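Local coordinates for protein M157 (Murid herpesvirus 1, PDB 2NYK) that acts as a cytomegalovirus ligand for Ly49 receptors of mouse natural killer cells, built on an MHC class I-like fold, at residues A[175-180]-A[247-252]; A[202-207]-A[225-230]. The protein carries 1 engineered substitution. All coordinates share one frame; numbering follows the deposited sequence.

Both contacts belong to the C-terminal beta domain of this MHC class I-like chain, and their centres lie 11 Å apart on the same side of the chain's centre. Contact 1 fastens the loop that leaves helix 157-173 onto strand 249-253, beneath a fucosylated glycan on Asn178. Contact 2, whose segments fall between those of contact 1 in sequence, joins strands 204-208 and 227-233 face to face. Val202 connects the two: its CG2 packs 3.6 Å from Ala175 CB, and its CG1 lies 4.0 Å from Leu247 N. The fucose takes part directly in contact 1. In contact 2, the side chain of Val202 is about 9 Å from the bound fucose.

Contact 1: residues A[175-180]-A[247-252]; sequences AYMNAT and LGWKGV. With FUC (alpha-L-fucopyranose), chain B; NAG (2-acetamido-2-deoxy-beta-D-glucopyranose), chain C; NAG (2-acetamido-2-deoxy-beta-D-glucopyranose), chain D.
One face of the Trp249 indole receives both Met177 and the fucose of the Asn178 glycan. Met177 CB sits 3.7 Å from the centroid of the six-membered ring, straight above it, in a CH-pi contact, while fucose O3 lies over the same face toward CD1. At the indole edge, NE1 donates a hydrogen bond to Ala175 O (2.9 Å), which lies in the plane of the indole. Thr180 OG1 comes up near that plane, 3.6 Å from Trp249 CZ2. The Tyr176 ring has fucose C5 over one face and Leu247 CD2 at its edge, 3.6 Å from CD1.

Met177 reaches along the indole because its chain runs extended and then bends at chi3 (-57°), bringing CE to 3.5 Å from Trp249 CE3; its SD makes an oblique Met-aromatic contact. Met177 N donates a hydrogen bond to fucose O3 (2.8 Å); the fucose itself is carried on O6 of the sugar linked to Asn178 ND2. Protein and glycan thus share one packed unit. Tyr176 O is gripped from opposite faces by Ala179 N and Thr180 OG1, which secures the short 3-10 turn.

Gly248 and Trp249 form a G1 beta bulge opposite Ser245. Strand 249-253 pairs with 241-245 and 262-267. The 175-180 loop runs from helix 157-173 to strand 181-186, and its Met177 and Thr180 also touch Pro265 of strand 262-267.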
loop_
_atom_site.group_PDB
_atom_site.type_symbol
_atom_site.label_atom_id
_atom_site.label_comp_id
_atom_site.label_asym_id
_atom_site.label_seq_id
_atom_site.Cartn_x
_atom_site.Cartn_y
_atom_site.Cartn_z
ATOM N N ALA A 175 1.477 -8.677 9.024
ATOM C CA ALA A 175 2.588 -7.749 9.205
ATOM C C ALA A 175 3.312 -8.004 10.531
ATOM O O ALA A 175 4.369 -7.423 10.791
ATOM C CB ALA A 175 2.063 -6.316 9.156
ATOM N N TYR A 176 2.746 -8.872 11.365
ATOM C CA TYR A 176 3.360 -9.211 12.658
ATOM C C TYR A 176 4.723 -9.843 12.467
ATOM O O TYR A 176 4.997 -10.446 11.432
ATOM C CB TYR A 176 2.460 -10.157 13.463
ATOM C CG TYR A 176 1.186 -9.523 13.982
ATOM C CD1 TYR A 176 0.966 -8.159 13.852
ATOM C CD2 TYR A 176 0.224 -10.283 14.623
ATOM C CE1 TYR A 176 -0.194 -7.568 14.326
ATOM C CE2 TYR A 176 -0.939 -9.703 15.110
ATOM C CZ TYR A 176 -1.137 -8.341 14.955
ATOM O OH TYR A 176 -2.280 -7.750 15.436
ATOM N N MET A 177 5.582 -9.711 13.477
ATOM C CA MET A 177 6.922 -10.277 13.418
ATOM C C MET A 177 6.896 -11.786 13.142
ATOM O O MET A 177 7.668 -12.296 12.334
ATOM C CB MET A 177 7.661 -9.983 14.731
ATOM C CG MET A 177 9.158 -10.206 14.690
ATOM S SD MET A 177 9.908 -10.037 16.322
ATOM C CE MET A 177 9.424 -8.376 16.800
ATOM N N ASN A 178 5.993 -12.487 13.810
ATOM C CA ASN A 178 5.918 -13.943 13.690
ATOM C C ASN A 178 5.272 -14.447 12.388
ATOM O O ASN A 178 5.113 -15.643 12.219
ATOM C CB ASN A 178 5.233 -14.568 14.920
ATOM C CG ASN A 178 3.831 -14.016 15.174
ATOM O OD1 ASN A 178 3.260 -13.294 14.344
ATOM N ND2 ASN A 178 3.267 -14.377 16.335
ATOM N N ALA A 179 4.919 -13.531 11.484
ATOM C CA ALA A 179 4.380 -13.874 10.151
ATOM C C ALA A 179 5.395 -13.475 9.083
ATOM O O ALA A 179 5.174 -13.644 7.876
ATOM C CB ALA A 179 3.035 -13.189 9.927
ATOM N N THR A 180 6.534 -12.978 9.551
ATOM C CA THR A 180 7.596 -12.472 8.689
ATOM C C THR A 180 8.693 -13.529 8.499
ATOM O O THR A 180 9.220 -14.063 9.479
ATOM C CB THR A 180 8.184 -11.174 9.285
ATOM O OG1 THR A 180 7.111 -10.254 9.550
ATOM C CG2 THR A 180 9.188 -10.542 8.325
ATOM N N LEU A 247 4.580 -0.935 11.427
ATOM C CA LEU A 247 3.585 -1.339 12.409
ATOM C C LEU A 247 4.049 -0.994 13.825
ATOM O O LEU A 247 3.239 -0.919 14.743
ATOM C CB LEU A 247 3.301 -2.841 12.261
ATOM C CG LEU A 247 1.979 -3.421 12.756
ATOM C CD1 LEU A 247 0.805 -2.897 11.951
ATOM C CD2 LEU A 247 2.031 -4.926 12.695
ATOM N N GLY A 248 5.352 -0.760 13.978
ATOM C CA GLY A 248 5.932 -0.325 15.236
ATOM C C GLY A 248 6.772 -1.374 15.948
ATOM O O GLY A 248 6.842 -1.370 17.176
ATOM N N TRP A 249 7.411 -2.269 15.193
ATOM C CA TRP A 249 8.267 -3.292 15.788
ATOM C C TRP A 249 9.611 -3.468 15.095
ATOM O O TRP A 249 9.777 -3.122 13.916
ATOM C CB TRP A 249 7.530 -4.640 15.930
ATOM C CG TRP A 249 7.142 -5.341 14.624
ATOM C CD1 TRP A 249 5.909 -5.356 14.044
ATOM C CD2 TRP A 249 7.989 -6.147 13.783
ATOM N NE1 TRP A 249 5.929 -6.119 12.888
ATOM C CE2 TRP A 249 7.194 -6.617 12.709
ATOM C CE3 TRP A 249 9.338 -6.521 13.832
ATOM C CZ2 TRP A 249 7.711 -7.425 11.687
ATOM C CZ3 TRP A 249 9.851 -7.322 12.809
ATOM C CH2 TRP A 249 9.037 -7.762 11.756
ATOM N N LYS A 250 10.569 -4.014 15.844
ATOM C CA LYS A 250 11.918 -4.293 15.344
ATOM C C LYS A 250 12.363 -5.658 15.835
ATOM O O LYS A 250 12.193 -5.987 17.002
ATOM C CB LYS A 250 12.903 -3.206 15.775
ATOM C CG LYS A 250 14.204 -3.204 14.990
ATOM C CD LYS A 250 15.007 -1.917 15.196
ATOM C CE LYS A 250 16.350 -2.030 14.496
ATOM N NZ LYS A 250 17.094 -0.738 14.483
ATOM N N GLY A 251 12.897 -6.472 14.931
ATOM C CA GLY A 251 13.329 -7.818 15.284
ATOM C C GLY A 251 14.666 -8.116 14.655
ATOM O O GLY A 251 15.104 -7.399 13.752
ATOM N N VAL A 252 15.308 -9.182 15.120
ATOM C CA VAL A 252 16.626 -9.577 14.629
ATOM C C VAL A 252 16.655 -11.051 14.254
ATOM O O VAL A 252 16.020 -11.875 14.894
ATOM C CB VAL A 252 17.734 -9.318 15.679
ATOM C CG1 VAL A 252 19.112 -9.418 15.045
ATOM C CG2 VAL A 252 17.572 -7.948 16.269
HETATM C C1 FUC B . 3.466 -8.863 18.683
HETATM C C2 FUC B . 4.654 -8.408 17.831
HETATM C C3 FUC B . 4.161 -8.141 16.408
HETATM C C4 FUC B . 3.106 -7.030 16.444
HETATM C C5 FUC B . 1.968 -7.431 17.402
HETATM C C6 FUC B . 0.939 -6.317 17.589
HETATM O O2 FUC B . 5.674 -9.384 17.819
HETATM O O3 FUC B . 5.249 -7.840 15.548
HETATM O O4 FUC B . 3.691 -5.810 16.849
HETATM O O5 FUC B . 2.468 -7.844 18.679
HETATM C C1 NAG C . 2.070 -13.639 16.725
HETATM C C2 NAG C . 1.263 -14.660 17.552
HETATM C C3 NAG C . 0.061 -13.993 18.239
HETATM C C4 NAG C . 0.486 -12.762 19.056
HETATM C C5 NAG C . 1.371 -11.852 18.186
HETATM C C6 NAG C . 1.985 -10.701 18.983
HETATM C C7 NAG C . 1.379 -16.996 16.879
HETATM C C8 NAG C . 1.153 -17.951 15.742
HETATM N N2 NAG C . 0.807 -15.795 16.755
HETATM O O3 NAG C . -0.608 -14.924 19.064
HETATM O O4 NAG C . -0.683 -12.085 19.484
HETATM O O5 NAG C . 2.439 -12.585 17.599
HETATM O O6 NAG C . 3.020 -10.152 18.200
HETATM O O7 NAG C . 2.066 -17.338 17.853
HETATM C C1 NAG D . -0.690 -11.810 20.901
HETATM C C2 NAG D . -1.717 -10.706 21.154
HETATM C C3 NAG D . -1.937 -10.444 22.646
HETATM C C4 NAG D . -2.111 -11.753 23.418
HETATM C C5 NAG D . -0.947 -12.700 23.099
HETATM C C6 NAG D . -1.080 -14.021 23.867
HETATM C C7 NAG D . -2.164 -8.815 19.680
HETATM C C8 NAG D . -2.727 -7.511 20.221
HETATM N N2 NAG D . -1.319 -9.482 20.471
HETATM O O3 NAG D . -3.093 -9.647 22.813
HETATM O O4 NAG D . -2.221 -11.487 24.807
HETATM O O5 NAG D . -0.969 -12.950 21.695
HETATM O O6 NAG D . -0.916 -15.116 22.975
HETATM O O7 NAG D . -2.489 -9.219 18.555
#

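Contact 2: residues A[202-207]-A[225-230]; sequences VPFTVE and DCQILT
Leu229, Phe204 and Gln227 bury the most surface here, and the phenyl ring of Phe204 touches both of the others. Leu229 comes from the opposite direction and lays CD2 over a face of that ring, 4.1 Å from its centroid and 29° off the normal, a CH-pi contact. The same methyl comes 3.3 Å from Phe204 O, and Leu229 CD1 packs against Phe204 CZ at 3.8 Å. Phe204 leaves its backbone with CG between the N and the carbonyl carbon (chi1 67°), a rotamer that carries the ring end nearer to the facing strand than its first bond would suggest. Val206 CG2 extends the apolar patch, lying 3.9 Å from Leu229 CB.

Gln227 supplies the polar part. Its side chain slides past Phe204 in the opposite direction, with amide and ring planes 53° apart. NE2 donates to Val202 O at 2.8 Å; the acceptor lies close to the amide plane, but the donor stands above the plane of the carbonyl. OE1 takes a bond from a water at 2.6 Å, and that water accepts from Phe204 N. NE2 also bonds to Ser200 O and OE1 to Arg45 NH1, so partners at both ends of this buried amide fix its flip and satisfy its polar atoms.

The example illustrates how the two layers of an immunoglobulin-like sandwich, as in the alpha3 domain of MHC class I chains, close on each other, joined by the Cys194-Cys241 disulfide. Strands 204-208 and 227-233 approach to 7.5 Å between axes without backbone pairing, one bonded to strand 241-245 and the other running between 192-198 and 217-222. Phe204 also packs on Val196 and Val243, one in each layer; Arg45 and the backbone N of Lys61, which bonds Asp225 OD1, tie this end to the platform.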
loop_
_atom_site.group_PDB
_atom_site.type_symbol
_atom_site.label_atom_id
_atom_site.label_comp_id
_atom_site.label_asym_id
_atom_site.label_seq_id
_atom_site.Cartn_x
_atom_site.Cartn_y
_atom_site.Cartn_z
ATOM N N VAL A 202 2.140 -3.774 4.560
ATOM C CA VAL A 202 2.699 -2.855 5.540
ATOM C C VAL A 202 4.181 -2.619 5.211
ATOM O O VAL A 202 4.929 -3.583 4.992
ATOM C CB VAL A 202 2.521 -3.407 6.994
ATOM C CG1 VAL A 202 3.321 -2.586 7.963
ATOM C CG2 VAL A 202 1.029 -3.381 7.404
ATOM N N PRO A 203 4.597 -1.345 5.102
ATOM C CA PRO A 203 6.001 -1.094 4.846
ATOM C C PRO A 203 6.959 -1.542 5.949
ATOM O O PRO A 203 6.618 -1.565 7.138
ATOM C CB PRO A 203 6.046 0.431 4.615
ATOM C CG PRO A 203 4.670 0.768 4.143
ATOM C CD PRO A 203 3.819 -0.090 5.046
ATOM N N PHE A 204 8.160 -1.943 5.550
ATOM C CA PHE A 204 9.178 -2.326 6.540
ATOM C C PHE A 204 10.553 -2.164 5.922
ATOM O O PHE A 204 10.662 -2.051 4.691
ATOM C CB PHE A 204 8.948 -3.777 7.025
ATOM C CG PHE A 204 9.169 -4.826 5.964
ATOM C CD1 PHE A 204 10.428 -5.392 5.776
ATOM C CD2 PHE A 204 8.112 -5.235 5.138
ATOM C CE1 PHE A 204 10.632 -6.348 4.763
ATOM C CE2 PHE A 204 8.309 -6.200 4.129
ATOM C CZ PHE A 204 9.537 -6.759 3.948
ATOM N N THR A 205 11.602 -2.145 6.748
ATOM C CA THR A 205 12.967 -2.022 6.223
ATOM C C THR A 205 13.841 -3.152 6.741
ATOM O O THR A 205 13.566 -3.718 7.793
ATOM C CB THR A 205 13.634 -0.651 6.561
ATOM O OG1 THR A 205 13.809 -0.547 7.976
ATOM C CG2 THR A 205 12.803 0.505 6.078
ATOM N N VAL A 206 14.870 -3.496 5.972
ATOM C CA VAL A 206 15.797 -4.569 6.316
ATOM C C VAL A 206 17.214 -3.985 6.313
ATOM O O VAL A 206 17.640 -3.330 5.334
ATOM C CB VAL A 206 15.719 -5.742 5.330
ATOM C CG1 VAL A 206 16.619 -6.905 5.779
ATOM C CG2 VAL A 206 14.298 -6.221 5.204
ATOM N N GLU A 207 17.917 -4.193 7.421
ATOM C CA GLU A 207 19.272 -3.667 7.597
ATOM C C GLU A 207 20.188 -4.739 8.175
ATOM O O GLU A 207 19.795 -5.455 9.107
ATOM C CB GLU A 207 19.259 -2.468 8.547
ATOM C CG GLU A 207 18.393 -1.315 8.065
ATOM C CD GLU A 207 18.091 -0.315 9.165
ATOM O OE1 GLU A 207 17.837 -0.744 10.323
ATOM O OE2 GLU A 207 18.094 0.911 8.859
ATOM N N ASP A 225 0.382 -9.088 -3.645
ATOM C CA ASP A 225 0.334 -10.199 -2.695
ATOM C C ASP A 225 1.465 -10.306 -1.673
ATOM O O ASP A 225 1.281 -10.940 -0.644
ATOM C CB ASP A 225 0.173 -11.526 -3.438
ATOM C CG ASP A 225 -1.206 -11.683 -4.008
ATOM O OD1 ASP A 225 -2.182 -11.546 -3.250
ATOM O OD2 ASP A 225 -1.326 -11.907 -5.215
ATOM N N CYS A 226 2.634 -9.746 -1.955
ATOM C CA CYS A 226 3.736 -9.869 -1.017
ATOM C C CYS A 226 4.895 -8.920 -1.291
ATOM O O CYS A 226 4.995 -8.324 -2.348
ATOM C CB CYS A 226 4.269 -11.309 -0.981
ATOM S SG CYS A 226 5.133 -11.790 -2.454
ATOM N N GLN A 227 5.770 -8.787 -0.311
ATOM C CA GLN A 227 6.946 -7.945 -0.469
ATOM C C GLN A 227 8.158 -8.777 -0.181
ATOM O O GLN A 227 8.185 -9.536 0.796
ATOM C CB GLN A 227 6.914 -6.800 0.511
ATOM C CG GLN A 227 5.675 -5.924 0.491
ATOM C CD GLN A 227 5.821 -4.833 1.504
ATOM O OE1 GLN A 227 6.717 -3.982 1.399
ATOM N NE2 GLN A 227 5.000 -4.888 2.541
ATOM N N ILE A 228 9.172 -8.644 -1.023
ATOM C CA ILE A 228 10.407 -9.355 -0.801
ATOM C C ILE A 228 11.523 -8.328 -0.830
ATOM O O ILE A 228 11.830 -7.734 -1.883
ATOM C CB ILE A 228 10.627 -10.497 -1.827
ATOM C CG1 ILE A 228 9.436 -11.485 -1.789
ATOM C CG2 ILE A 228 11.983 -11.186 -1.574
ATOM C CD1 ILE A 228 9.524 -12.627 -2.794
ATOM N N LEU A 229 12.110 -8.102 0.347
ATOM C CA LEU A 229 13.202 -7.149 0.478
ATOM C C LEU A 229 14.507 -7.878 0.764
ATOM O O LEU A 229 14.616 -8.647 1.731
ATOM C CB LEU A 229 12.892 -6.098 1.557
ATOM C CG LEU A 229 12.037 -4.881 1.170
ATOM C CD1 LEU A 229 10.596 -5.226 0.683
ATOM C CD2 LEU A 229 11.978 -3.936 2.372
ATOM N N THR A 230 15.484 -7.664 -0.115
ATOM C CA THR A 230 16.769 -8.353 -0.046
ATOM C C THR A 230 17.876 -7.319 0.171
ATOM O O THR A 230 17.898 -6.289 -0.489
ATOM C CB THR A 230 17.062 -9.113 -1.363
ATOM O OG1 THR A 230 15.984 -10.009 -1.675
ATOM C CG2 THR A 230 18.384 -9.890 -1.287
HETATM O O HOH W 1 8.437 -2.509 2.632
#